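Local coordinates for ankyrin repeat and SAM domain-containing protein 3 (Homo sapiens, PDB 4NL9) that forms homo-oligomers through its SAM domain, the part present here, and may take part in vasopressin signalling in the kidney, at residues L40-L45 against K58-I63. The protein carries 1 engineered substitution. Numbering follows the deposited sequence.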
# COMPACT_ATOMS: atom_id res chain seq x y z
N LEU A 40 11.50 4.89 9.66
CA LEU A 40 10.32 5.76 9.59
C LEU A 40 9.06 5.02 9.99
O LEU A 40 8.91 3.84 9.72
CB LEU A 40 10.12 6.32 8.19
CG LEU A 40 11.28 7.17 7.69
CD1 LEU A 40 11.00 7.61 6.26
CD2 LEU A 40 11.49 8.38 8.59
N THR A 41 8.16 5.75 10.65
CA THR A 41 6.84 5.23 10.93
C THR A 41 5.86 5.72 9.87
O THR A 41 6.19 6.58 9.03
CB THR A 41 6.32 5.69 12.32
OG1 THR A 41 6.04 7.09 12.28
CG2 THR A 41 7.36 5.40 13.40
N GLU A 42 4.65 5.18 9.92
CA GLU A 42 3.60 5.52 8.98
C GLU A 42 3.37 7.03 8.91
O GLU A 42 3.31 7.61 7.81
CB GLU A 42 2.31 4.81 9.36
CG GLU A 42 1.18 5.06 8.41
CD GLU A 42 -0.06 4.27 8.78
OE1 GLU A 42 -0.52 4.42 9.93
OE2 GLU A 42 -0.55 3.50 7.93
N SER A 43 3.26 7.67 10.07
CA SER A 43 3.01 9.10 10.10
C SER A 43 4.22 9.92 9.62
O SER A 43 4.06 11.04 9.12
CB SER A 43 2.53 9.56 11.48
OG SER A 43 3.56 9.48 12.46
N ASP A 44 5.42 9.38 9.79
CA ASP A 44 6.63 9.99 9.21
C ASP A 44 6.53 10.02 7.69
O ASP A 44 6.90 11.01 7.05
CB ASP A 44 7.90 9.22 9.59
CG ASP A 44 8.25 9.34 11.06
OD1 ASP A 44 7.89 10.35 11.71
OD2 ASP A 44 8.94 8.43 11.55
N LEU A 45 6.06 8.92 7.10
CA LEU A 45 5.91 8.84 5.66
C LEU A 45 4.87 9.85 5.16
O LEU A 45 5.08 10.55 4.17
CB LEU A 45 5.53 7.42 5.26
CG LEU A 45 6.64 6.37 5.47
CD1 LEU A 45 6.06 4.98 5.39
CD2 LEU A 45 7.80 6.55 4.47
N LYS A 58 2.72 0.06 0.93
CA LYS A 58 3.82 -0.74 0.39
C LYS A 58 5.12 -0.38 1.10
O LYS A 58 5.96 -1.24 1.33
CB LYS A 58 3.94 -0.57 -1.11
CG LYS A 58 2.75 -1.20 -1.83
CD LYS A 58 2.99 -1.36 -3.31
CE LYS A 58 3.05 -0.02 -4.00
NZ LYS A 58 3.13 -0.13 -5.48
N MET A 59 5.26 0.89 1.47
CA MET A 59 6.45 1.32 2.19
C MET A 59 6.49 0.81 3.63
O MET A 59 7.52 0.34 4.08
CB MET A 59 6.60 2.84 2.17
CG MET A 59 6.95 3.37 0.80
SD MET A 59 6.92 5.18 0.81
CE MET A 59 6.87 5.53 -0.95
N THR A 60 5.37 0.89 4.35
CA THR A 60 5.38 0.36 5.71
C THR A 60 5.60 -1.16 5.71
O THR A 60 6.28 -1.70 6.58
CB THR A 60 4.13 0.74 6.53
OG1 THR A 60 2.95 0.26 5.88
CG2 THR A 60 4.03 2.25 6.71
N SER A 61 5.05 -1.84 4.70
CA SER A 61 5.32 -3.27 4.52
C SER A 61 6.80 -3.56 4.29
O SER A 61 7.36 -4.48 4.89
CB SER A 61 4.49 -3.83 3.37
OG SER A 61 3.12 -3.80 3.70
N ALA A 62 7.44 -2.77 3.43
CA ALA A 62 8.85 -2.94 3.13
C ALA A 62 9.71 -2.69 4.36
O ALA A 62 10.69 -3.39 4.60
CB ALA A 62 9.27 -2.02 1.99
N ILE A 63 9.34 -1.67 5.12
CA ILE A 63 10.08 -1.32 6.32
C ILE A 63 10.03 -2.46 7.34
O ILE A 63 11.05 -2.85 7.91
CB ILE A 63 9.57 0.01 6.93
CG1 ILE A 63 10.02 1.19 6.07
CG2 ILE A 63 10.06 0.17 8.36
CD1 ILE A 63 9.25 2.47 6.33
O HOH W 1 0.45 1.82 5.83
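In the five-helix bundle of this SAM domain, L45, on the first turn of helix 42-48, packs against M59, T60 and I63 of the long C-terminal helix 53-65. One branch does most of the work: L45 CD1 lies 3.6 Å from T60 CG2, 3.9 Å from M59 CB and 4.2 Å from I63 CD1, a methyl set among three residues of the facing helix. Its other branch, CD2, comes within 4.0 Å of M59 SD.

T60 serves the contact with both branches. With chi1 at 59°, its methyl stands beside the backbone N and reaches L45 and the backbone of E42, while OG1 hydrogen-bonds back to the carbonyl of R57. That hydroxyl also binds a water, which donates a 2.9 Å hydrogen bond to E42 OE2. The E42 chain is extended, with CG anti to the backbone N (chi1 -178°), and carries the carboxylate out to this bridge at the exposed margin of the contact. Toward the other end, I63 CD1 rests 3.7 Å from L40 O, just ahead of the helix.

The start of helix 42-48 is fixed by a capping box: T41 N gives D44 OD2 a nearly straight bond, met 35° out of the carboxylate plane, and D44 N returns a weak one to T41 OG1. F37 touches L45, M59 and I63, and F27 touches L40, L45 and M59, continuing the apolar cluster into helices 34-37 and 24-29. Packing of the long C-terminal helix against the shorter helices around a common apolar core is characteristic of the five-helix SAM fold.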